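Long-range contacts in p-47 protein (Clostridium botulinum E1 str. 'BoNT E Beluga', PDB 5WIX), which is of unknown function but shares the TULIP-type topology of bactericidal/permeability-increasing protein, which is consistent with, without proving, a lipid-related role: residues His37-Ile42 / Phe64-Ile69; Gly309-Thr314 / Ile337-Tyr342; Val349-Tyr354 / Leu391-Ala396. One frame throughout, in Å; residues are numbered along the deposited sequence.

Interaction 1 (His37-Ile42 / Phe64-Ile69); sequences HLKNYI and FDNWEI
Ile42 reaches from the helix of His37-Ile42 across the indole of Trp67, the two side chains meeting at about a right angle. Its CD1 lies over one ring face, 3.9 Å from the centroid of the Trp67 five-membered ring and 29° off the normal, a CH-pi contact. The extended second torsion (chi2 -179°) carries CD1 out to the indole, while the other branch turns to the backbone around the corner of the chain, where Ile42 CG2 meets Phe64 CB at 4.4 Å. A beta-branched residue suits this place because its two arms can serve two neighbours at once. Trp67 in turn stands edge-on to Phe64, with Trp67 CZ2 3.9 Å above the centre of the Phe64 ring.

A helix held against a curved antiparallel sheet is consistent with the TULIP-type fold. Here the helix and strand 66-69 run nearly antiparallel, their axes 7.6 Å apart. At the start of the contact a classic beta bulge, with Asp65 and Asn66 both facing Phe83, marks where the chain turns a corner.

One helical turn back from Ile42, Leu38 points to the strand as well. The Leu38 and Ile69 side chains cross at about a right angle, Leu38 CD2 lying 4.2 Å from Ile69 CD1. Toward solvent the partners become polar. Lys39 crosses Asn66, and its long chain, bent at chi3 and chi4, folds over the amide so that Lys39 NZ sits 3.5 Å from Asn66 CG while Asn66 OD1 lies 3.4 Å from Lys39 CB. A lysine fits this exposed border, since its methylenes can pack there.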
loop_
_atom_site.group_PDB
_atom_site.type_symbol
_atom_site.label_atom_id
_atom_site.label_comp_id
_atom_site.label_asym_id
_atom_site.label_seq_id
_atom_site.Cartn_x
_atom_site.Cartn_y
_atom_site.Cartn_z
ATOM N N HIS A 37 5.861 -2.419 -21.304
ATOM C CA HIS A 37 6.794 -3.512 -21.034
ATOM C C HIS A 37 6.284 -4.809 -21.640
ATOM O O HIS A 37 7.049 -5.735 -21.914
ATOM C CB HIS A 37 7.028 -3.669 -19.533
ATOM C CG HIS A 37 7.956 -2.642 -18.981
ATOM N ND1 HIS A 37 7.623 -1.821 -17.920
ATOM C CD2 HIS A 37 9.203 -2.272 -19.361
ATOM C CE1 HIS A 37 8.621 -0.999 -17.670
ATOM N NE2 HIS A 37 9.599 -1.253 -18.528
ATOM N N LEU A 38 4.976 -4.861 -21.852
ATOM C CA LEU A 38 4.370 -5.980 -22.534
ATOM C C LEU A 38 4.769 -5.949 -24.001
ATOM O O LEU A 38 5.106 -6.982 -24.578
ATOM C CB LEU A 38 2.853 -5.942 -22.380
ATOM C CG LEU A 38 2.160 -7.248 -22.749
ATOM C CD1 LEU A 38 2.996 -8.421 -22.257
ATOM C CD2 LEU A 38 0.752 -7.296 -22.155
ATOM N N LYS A 39 4.751 -4.753 -24.590
ATOM C CA LYS A 39 4.989 -4.596 -26.021
ATOM C C LYS A 39 6.379 -5.072 -26.436
ATOM O O LYS A 39 6.514 -5.784 -27.434
ATOM C CB LYS A 39 4.794 -3.138 -26.459
ATOM C CG LYS A 39 5.266 -2.883 -27.900
ATOM C CD LYS A 39 5.310 -1.404 -28.302
ATOM C CE LYS A 39 3.973 -0.913 -28.875
ATOM N NZ LYS A 39 3.470 -1.699 -30.065
ATOM N N ASN A 40 7.411 -4.688 -25.685
ATOM C CA ASN A 40 8.771 -5.065 -26.070
ATOM C C ASN A 40 9.184 -6.406 -25.468
ATOM O O ASN A 40 10.287 -6.896 -25.729
ATOM C CB ASN A 40 9.776 -3.973 -25.693
ATOM C CG ASN A 40 9.860 -3.757 -24.216
ATOM O OD1 ASN A 40 8.888 -3.974 -23.497
ATOM N ND2 ASN A 40 11.026 -3.329 -23.743
ATOM N N TYR A 41 8.302 -7.001 -24.667
ATOM C CA TYR A 41 8.437 -8.419 -24.351
ATOM C C TYR A 41 7.981 -9.197 -25.582
ATOM O O TYR A 41 8.493 -10.278 -25.877
ATOM C CB TYR A 41 7.624 -8.827 -23.115
ATOM C CG TYR A 41 7.524 -10.332 -22.953
ATOM C CD1 TYR A 41 8.596 -11.077 -22.471
ATOM C CD2 TYR A 41 6.366 -11.012 -23.307
ATOM C CE1 TYR A 41 8.510 -12.457 -22.336
ATOM C CE2 TYR A 41 6.270 -12.388 -23.176
ATOM C CZ TYR A 41 7.342 -13.105 -22.692
ATOM O OH TYR A 41 7.231 -14.475 -22.567
ATOM N N ILE A 42 7.018 -8.626 -26.302
ATOM C CA ILE A 42 6.569 -9.193 -27.568
ATOM C C ILE A 42 7.535 -8.844 -28.703
ATOM O O ILE A 42 7.765 -9.658 -29.595
ATOM C CB ILE A 42 5.154 -8.709 -27.946
ATOM C CG1 ILE A 42 4.172 -8.989 -26.811
ATOM C CG2 ILE A 42 4.682 -9.406 -29.203
ATOM C CD1 ILE A 42 2.757 -8.557 -27.122
ATOM N N PHE A 64 2.186 -12.463 -33.700
ATOM C CA PHE A 64 1.671 -11.315 -32.965
ATOM C C PHE A 64 2.424 -10.003 -33.155
ATOM O O PHE A 64 3.655 -9.959 -33.099
ATOM C CB PHE A 64 1.638 -11.644 -31.481
ATOM C CG PHE A 64 0.654 -12.710 -31.123
ATOM C CD1 PHE A 64 -0.704 -12.442 -31.103
ATOM C CD2 PHE A 64 1.088 -13.983 -30.806
ATOM C CE1 PHE A 64 -1.605 -13.425 -30.770
ATOM C CE2 PHE A 64 0.189 -14.967 -30.469
ATOM C CZ PHE A 64 -1.159 -14.690 -30.452
ATOM N N ASP A 65 1.645 -8.941 -33.356
ATOM C CA ASP A 65 2.137 -7.569 -33.443
ATOM C C ASP A 65 2.260 -6.921 -32.049
ATOM O O ASP A 65 3.322 -6.425 -31.668
ATOM C CB ASP A 65 1.198 -6.745 -34.337
ATOM C CG ASP A 65 1.707 -5.338 -34.593
ATOM O OD1 ASP A 65 2.862 -5.195 -35.046
ATOM O OD2 ASP A 65 0.949 -4.373 -34.345
ATOM N N ASN A 66 1.167 -6.943 -31.290
ATOM C CA ASN A 66 1.113 -6.316 -29.974
ATOM C C ASN A 66 -0.056 -6.854 -29.148
ATOM O O ASN A 66 -1.065 -7.294 -29.714
ATOM C CB ASN A 66 0.985 -4.798 -30.120
ATOM C CG ASN A 66 1.207 -4.067 -28.811
ATOM O OD1 ASN A 66 2.037 -4.470 -27.993
ATOM N ND2 ASN A 66 0.458 -2.987 -28.602
ATOM N N TRP A 67 0.084 -6.849 -27.819
ATOM C CA TRP A 67 -1.066 -7.050 -26.928
ATOM C C TRP A 67 -1.249 -5.789 -26.087
ATOM O O TRP A 67 -0.277 -5.110 -25.731
ATOM C CB TRP A 67 -0.908 -8.267 -26.008
ATOM C CG TRP A 67 -0.714 -9.580 -26.697
ATOM C CD1 TRP A 67 -0.482 -9.783 -28.020
ATOM C CD2 TRP A 67 -0.725 -10.875 -26.090
ATOM N NE1 TRP A 67 -0.348 -11.122 -28.281
ATOM C CE2 TRP A 67 -0.492 -11.820 -27.106
ATOM C CE3 TRP A 67 -0.908 -11.338 -24.789
ATOM C CZ2 TRP A 67 -0.440 -13.185 -26.869
ATOM C CZ3 TRP A 67 -0.851 -12.696 -24.548
ATOM C CH2 TRP A 67 -0.620 -13.601 -25.583
ATOM N N GLU A 68 -2.498 -5.484 -25.762
ATOM C CA GLU A 68 -2.819 -4.213 -25.130
ATOM C C GLU A 68 -3.958 -4.402 -24.149
ATOM O O GLU A 68 -5.096 -4.686 -24.537
ATOM C CB GLU A 68 -3.177 -3.168 -26.191
ATOM C CG GLU A 68 -3.547 -1.796 -25.664
ATOM C CD GLU A 68 -3.985 -0.867 -26.784
ATOM O OE1 GLU A 68 -3.328 -0.870 -27.850
ATOM O OE2 GLU A 68 -4.995 -0.153 -26.605
ATOM N N ILE A 69 -3.634 -4.264 -22.871
ATOM C CA ILE A 69 -4.609 -4.425 -21.804
ATOM C C ILE A 69 -5.597 -3.260 -21.853
ATOM O O ILE A 69 -5.196 -2.115 -22.116
ATOM C CB ILE A 69 -3.897 -4.497 -20.443
ATOM C CG1 ILE A 69 -2.687 -5.423 -20.564
ATOM C CG2 ILE A 69 -4.847 -4.963 -19.346
ATOM C CD1 ILE A 69 -1.733 -5.333 -19.409
#

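Interaction 2 (Gly309-Thr314 / Ile337-Tyr342); sequences GNKLKT and ITKFIY
Ile337 lies beside Lys313 on one face of two paired strands, and its side chain can be followed outward atom by atom. CB sits near the carbonyl of Leu312. From there Ile337 CG2 turns toward the partner strand, 3.7 Å from Leu312 O and 4.0 Å from Lys311 CB. CG1 stands on the other branch, beside the backbone N, and a bent second torsion (chi2 -65°) swings the terminal methyl over to the neighbouring strand. There Ile337 CD1 rests against the aliphatic part of Lys313, touching CB and CG and lying 3.6 Å from Lys313 CD. The two chains point the same way, so the lysine methylenes cover the isoleucine while the ammonium group continues past it.

Beneath these side chains is a beta hairpin of strands 311-322 and 328-343, part of a large curled antiparallel sheet in this TULIP-type protein. Leu312 and Thr338 form a hydrogen-bonded pair, Leu312 N giving to Thr338 O at 2.6 Å and Thr338 N to Leu312 O at 2.7 Å. Lys311 with Lys339 and Lys313 with Ile337 are the non-hydrogen-bonded pairs on either side. Just before strand 311-314 begins, Phe340 N adds a nearly straight bond (166°) to Asn310 O at 2.9 Å.

The other face, carrying Leu312 and Thr338, is buried. Thr338 OG1 rests against Leu312 CB and CD1, and Leu312 also packs on Met304, Leu306 and Phe351, which suits a branched apolar residue. At the partly exposed end Asn310 and Lys339 meet, Asn310 ND2 lying 3.6 Å from Lys339 CE. The amide also serves its own segment: Asn310 OD1 accepts a hydrogen bond from Lys311 NZ in its carbonyl plane, and this ties the lysine's bent tip back to the loop.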
loop_
_atom_site.group_PDB
_atom_site.type_symbol
_atom_site.label_atom_id
_atom_site.label_comp_id
_atom_site.label_asym_id
_atom_site.label_seq_id
_atom_site.Cartn_x
_atom_site.Cartn_y
_atom_site.Cartn_z
ATOM N N GLY A 309 -8.248 13.380 9.082
ATOM C CA GLY A 309 -7.481 12.873 7.952
ATOM C C GLY A 309 -5.967 12.917 8.049
ATOM O O GLY A 309 -5.319 11.865 8.009
ATOM N N ASN A 310 -5.394 14.119 8.167
ATOM C CA ASN A 310 -3.934 14.276 8.156
ATOM C C ASN A 310 -3.332 14.814 9.478
ATOM O O ASN A 310 -2.118 15.056 9.569
ATOM C CB ASN A 310 -3.513 15.189 6.996
ATOM C CG ASN A 310 -3.972 16.637 7.176
ATOM O OD1 ASN A 310 -4.955 16.917 7.874
ATOM N ND2 ASN A 310 -3.262 17.567 6.528
ATOM N N LYS A 311 -4.173 14.993 10.494
ATOM C CA LYS A 311 -3.695 15.497 11.789
ATOM C C LYS A 311 -3.750 14.436 12.921
ATOM O O LYS A 311 -4.619 13.551 12.929
ATOM C CB LYS A 311 -4.499 16.749 12.203
ATOM C CG LYS A 311 -4.554 17.896 11.160
ATOM C CD LYS A 311 -5.583 18.977 11.564
ATOM C CE LYS A 311 -5.998 19.880 10.400
ATOM N NZ LYS A 311 -6.652 19.153 9.247
ATOM N N LEU A 312 -2.818 14.532 13.870
ATOM C CA LEU A 312 -2.833 13.691 15.078
ATOM C C LEU A 312 -3.294 14.482 16.305
ATOM O O LEU A 312 -2.785 15.572 16.584
ATOM C CB LEU A 312 -1.447 13.097 15.339
ATOM C CG LEU A 312 -0.907 12.221 14.213
ATOM C CD1 LEU A 312 0.573 12.287 14.253
ATOM C CD2 LEU A 312 -1.354 10.780 14.374
ATOM N N LYS A 313 -4.282 13.935 17.006
ATOM C CA LYS A 313 -4.806 14.520 18.238
ATOM C C LYS A 313 -4.196 13.774 19.409
ATOM O O LYS A 313 -4.457 12.583 19.602
ATOM C CB LYS A 313 -6.344 14.433 18.286
ATOM C CG LYS A 313 -7.003 14.985 19.565
ATOM C CD LYS A 313 -8.293 15.784 19.237
ATOM C CE LYS A 313 -9.573 14.975 19.435
ATOM N NZ LYS A 313 -10.796 15.705 18.975
ATOM N N THR A 314 -3.368 14.460 20.185
ATOM C CA THR A 314 -2.742 13.814 21.327
ATOM C C THR A 314 -3.387 14.259 22.634
ATOM O O THR A 314 -3.694 15.441 22.825
ATOM C CB THR A 314 -1.270 14.093 21.349
ATOM O OG1 THR A 314 -0.746 13.927 20.009
ATOM C CG2 THR A 314 -0.598 13.138 22.303
ATOM N N ILE A 337 -2.715 18.952 19.031
ATOM C CA ILE A 337 -2.868 18.547 17.641
ATOM C C ILE A 337 -1.569 18.709 16.844
ATOM O O ILE A 337 -1.003 19.805 16.784
ATOM C CB ILE A 337 -3.947 19.372 16.982
ATOM C CG1 ILE A 337 -5.157 19.498 17.914
ATOM C CG2 ILE A 337 -4.298 18.787 15.621
ATOM C CD1 ILE A 337 -5.856 18.201 18.178
ATOM N N THR A 338 -1.087 17.625 16.239
ATOM C CA THR A 338 0.052 17.728 15.335
ATOM C C THR A 338 -0.399 17.375 13.927
ATOM O O THR A 338 -1.436 16.731 13.763
ATOM C CB THR A 338 1.197 16.815 15.742
ATOM O OG1 THR A 338 0.721 15.466 15.791
ATOM C CG2 THR A 338 1.680 17.195 17.101
ATOM N N LYS A 339 0.389 17.780 12.927
ATOM C CA LYS A 339 -0.019 17.682 11.523
ATOM C C LYS A 339 1.015 17.055 10.586
ATOM O O LYS A 339 2.190 17.408 10.623
ATOM C CB LYS A 339 -0.376 19.076 10.991
ATOM C CG LYS A 339 -0.769 19.114 9.529
ATOM C CD LYS A 339 -1.032 20.545 9.043
ATOM C CE LYS A 339 -1.575 20.564 7.598
ATOM N NZ LYS A 339 -1.839 21.936 7.063
ATOM N N PHE A 340 0.557 16.148 9.726
ATOM C CA PHE A 340 1.399 15.545 8.698
ATOM C C PHE A 340 1.942 16.615 7.770
ATOM O O PHE A 340 1.270 17.600 7.494
ATOM C CB PHE A 340 0.602 14.509 7.908
ATOM C CG PHE A 340 1.307 13.986 6.686
ATOM C CD1 PHE A 340 2.153 12.891 6.772
ATOM C CD2 PHE A 340 1.088 14.558 5.443
ATOM C CE1 PHE A 340 2.789 12.396 5.643
ATOM C CE2 PHE A 340 1.714 14.066 4.313
ATOM C CZ PHE A 340 2.563 12.986 4.411
ATOM N N ILE A 341 3.162 16.413 7.294
ATOM C CA ILE A 341 3.876 17.405 6.493
ATOM C C ILE A 341 4.764 16.671 5.517
ATOM O O ILE A 341 5.588 15.843 5.913
ATOM C CB ILE A 341 4.747 18.351 7.360
ATOM C CG1 ILE A 341 3.899 19.475 7.947
ATOM C CG2 ILE A 341 5.912 18.943 6.536
ATOM C CD1 ILE A 341 3.281 20.320 6.894
ATOM N N TYR A 342 4.612 16.952 4.233
ATOM C CA TYR A 342 5.461 16.248 3.301
ATOM C C TYR A 342 6.331 17.194 2.504
ATOM O O TYR A 342 5.884 18.231 2.012
ATOM C CB TYR A 342 4.637 15.378 2.384
ATOM C CG TYR A 342 5.480 14.676 1.349
ATOM C CD1 TYR A 342 6.366 13.664 1.709
ATOM C CD2 TYR A 342 5.393 15.029 0.009
ATOM C CE1 TYR A 342 7.134 13.025 0.760
ATOM C CE2 TYR A 342 6.154 14.400 -0.939
ATOM C CZ TYR A 342 7.021 13.398 -0.565
ATOM O OH TYR A 342 7.778 12.777 -1.528
#

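Interaction 3 (Val349-Tyr354 / Leu391-Ala396); sequences VSFEIY and LAFELA
Val349 and Phe351 hold the loop Leu391-Ala396 against the edge of a TULIP-type sheet. The loop follows the long helix 370-390 and runs nearly antiparallel to the strand, making a single beta bridge between Ser350 and Glu394. The strand's other edge is taken by strand 328-343, with Glu352 bonded to Lys339.

Two backbone hydrogen bonds flank the bridge. Phe351 N gives to Phe393 O at 3.0 Å, almost perfectly straight at 176°. Leu395 N gives to Val349 O, also at 3.0 Å, but more bent, with the donor tilted out of the carbonyl plane. Weaker CA-H...O contacts add to them: Ala392 CA approaches Phe351 O at 3.4 Å, and Glu394 CA approaches Val349 O. Because the backbone makes these links, Glu394 can send its extended, charged side chain out to solvent.

Apolar packing fills in beside the bridge, where Phe351 and Leu395 meet obliquely. Leu395 divides its two methyls between neighbours: CD1 lies 3.6 Å from Val349 CG1, side by side with the valine, and CD2 lies 3.9 Å from Phe351 CE2. A leucine's forked tip suits this place, having one prong for each partner. Further along, the small Ala392 offers only CB, which meets Ile353 CG1 at 4.1 Å.

The aromatic pair is the third kind. The Phe351 and Phe393 rings cross obliquely, planes at 45° and centroids 5.8 Å apart. Although Phe393 starts out away from the strand, its first torsion (chi1 44°) sets CG between the backbone N and the carbonyl carbon and helps bring the ring back. Its large apolar ring also packs on Leu248 and Leu252 of helix 240-252, while Phe393 CE1 touches Phe351 CD2 at 4.0 Å.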
loop_
_atom_site.group_PDB
_atom_site.type_symbol
_atom_site.label_atom_id
_atom_site.label_comp_id
_atom_site.label_asym_id
_atom_site.label_seq_id
_atom_site.Cartn_x
_atom_site.Cartn_y
_atom_site.Cartn_z
ATOM N N VAL A 349 8.817 12.772 5.608
ATOM C CA VAL A 349 7.547 12.900 6.329
ATOM C C VAL A 349 7.773 13.479 7.737
ATOM O O VAL A 349 8.685 13.082 8.464
ATOM C CB VAL A 349 6.810 11.550 6.419
ATOM C CG1 VAL A 349 5.746 11.577 7.513
ATOM C CG2 VAL A 349 6.192 11.198 5.064
ATOM N N SER A 350 6.917 14.416 8.120
ATOM C CA SER A 350 7.193 15.329 9.219
ATOM C C SER A 350 5.896 15.585 9.948
ATOM O O SER A 350 4.822 15.562 9.350
ATOM C CB SER A 350 7.780 16.632 8.655
ATOM O OG SER A 350 7.839 17.674 9.617
ATOM N N PHE A 351 5.970 15.819 11.241
ATOM C CA PHE A 351 4.798 16.298 11.960
ATOM C C PHE A 351 5.154 17.527 12.763
ATOM O O PHE A 351 6.134 17.547 13.534
ATOM C CB PHE A 351 4.229 15.228 12.875
ATOM C CG PHE A 351 3.856 13.970 12.166
ATOM C CD1 PHE A 351 2.512 13.667 11.925
ATOM C CD2 PHE A 351 4.831 13.079 11.737
ATOM C CE1 PHE A 351 2.164 12.504 11.285
ATOM C CE2 PHE A 351 4.486 11.898 11.090
ATOM C CZ PHE A 351 3.150 11.615 10.862
ATOM N N GLU A 352 4.361 18.566 12.566
ATOM C CA GLU A 352 4.561 19.786 13.299
ATOM C C GLU A 352 3.365 20.067 14.192
ATOM O O GLU A 352 2.337 19.391 14.122
ATOM C CB GLU A 352 4.821 20.938 12.341
ATOM C CG GLU A 352 3.645 21.371 11.553
ATOM C CD GLU A 352 4.033 22.370 10.493
ATOM O OE1 GLU A 352 5.244 22.703 10.440
ATOM O OE2 GLU A 352 3.137 22.810 9.731
ATOM N N ILE A 353 3.537 21.049 15.063
ATOM C CA ILE A 353 2.508 21.449 16.002
ATOM C C ILE A 353 1.452 22.283 15.300
ATOM O O ILE A 353 1.787 23.280 14.669
ATOM C CB ILE A 353 3.122 22.259 17.153
ATOM C CG1 ILE A 353 4.194 21.422 17.855
ATOM C CG2 ILE A 353 2.030 22.747 18.120
ATOM C CD1 ILE A 353 3.619 20.299 18.744
ATOM N N TYR A 354 0.184 21.886 15.408
ATOM C CA TYR A 354 -0.920 22.644 14.800
ATOM C C TYR A 354 -1.577 23.544 15.837
ATOM O O TYR A 354 -1.807 24.734 15.605
ATOM C CB TYR A 354 -1.951 21.693 14.201
ATOM C CG TYR A 354 -3.131 22.358 13.512
ATOM C CD1 TYR A 354 -3.011 22.867 12.221
ATOM C CD2 TYR A 354 -4.377 22.440 14.133
ATOM C CE1 TYR A 354 -4.091 23.461 11.575
ATOM C CE2 TYR A 354 -5.465 23.032 13.490
ATOM C CZ TYR A 354 -5.314 23.541 12.210
ATOM O OH TYR A 354 -6.385 24.133 11.564
ATOM N N LEU A 391 6.283 15.684 20.495
ATOM C CA LEU A 391 5.324 15.359 19.456
ATOM C C LEU A 391 5.665 15.966 18.089
ATOM O O LEU A 391 4.852 15.897 17.175
ATOM C CB LEU A 391 3.938 15.844 19.860
ATOM C CG LEU A 391 3.461 15.231 21.162
ATOM C CD1 LEU A 391 2.008 15.633 21.424
ATOM C CD2 LEU A 391 3.602 13.718 21.108
ATOM N N ALA A 392 6.840 16.580 17.960
ATOM C CA ALA A 392 7.184 17.274 16.725
ATOM C C ALA A 392 8.502 16.789 16.170
ATOM O O ALA A 392 9.550 17.381 16.407
ATOM C CB ALA A 392 7.229 18.767 16.933
ATOM N N PHE A 393 8.411 15.735 15.377
ATOM C CA PHE A 393 9.561 15.026 14.863
ATOM C C PHE A 393 9.438 14.748 13.362
ATOM O O PHE A 393 8.511 15.224 12.707
ATOM C CB PHE A 393 9.707 13.715 15.632
ATOM C CG PHE A 393 8.413 12.998 15.822
ATOM C CD1 PHE A 393 7.899 12.170 14.805
ATOM C CD2 PHE A 393 7.673 13.190 16.981
ATOM C CE1 PHE A 393 6.676 11.506 14.961
ATOM C CE2 PHE A 393 6.454 12.536 17.159
ATOM C CZ PHE A 393 5.952 11.689 16.133
ATOM N N GLU A 394 10.372 13.954 12.841
ATOM C CA GLU A 394 10.433 13.568 11.432
ATOM C C GLU A 394 10.737 12.076 11.336
ATOM O O GLU A 394 11.709 11.619 11.934
ATOM C CB GLU A 394 11.508 14.391 10.677
ATOM C CG GLU A 394 12.014 13.760 9.361
ATOM C CD GLU A 394 12.993 14.645 8.579
ATOM O OE1 GLU A 394 12.580 15.706 8.035
ATOM O OE2 GLU A 394 14.181 14.255 8.484
ATOM N N LEU A 395 9.932 11.318 10.578
ATOM C CA LEU A 395 10.150 9.870 10.456
ATOM C C LEU A 395 11.452 9.595 9.706
ATOM O O LEU A 395 12.019 10.491 9.073
ATOM C CB LEU A 395 8.980 9.187 9.761
ATOM C CG LEU A 395 7.521 9.421 10.177
ATOM C CD1 LEU A 395 6.600 8.510 9.297
ATOM C CD2 LEU A 395 7.267 9.189 11.663
ATOM N N ALA A 396 11.958 8.374 9.787
ATOM C CA ALA A 396 13.291 8.127 9.226
ATOM C C ALA A 396 13.308 6.989 8.216
ATOM O O ALA A 396 14.374 6.612 7.696
ATOM C CB ALA A 396 14.282 7.843 10.348
#

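In the fold
The three contacts follow one another along the chain, interaction 1 closing before interaction 2 opens and interaction 2 before interaction 3. Interaction 1 lies about 45 Å, centre to centre, from each of the others and on the opposite side of the chain's centre, in a different antiparallel sheet. Interactions 2 and 3 are neighbours, their centres about 8 Å apart: strands 328-343 and 348-363 are successive and adjacent in one sheet, joined by probable hydrogen bonds such as Lys339 N to Glu352 O at 2.8 Å. Strands 311-322, 328-343 and 348-363 thus follow one another across that sheet, and the 391-396 loop lies along its edge, while interaction 1 lies in the other half of this elongated molecule.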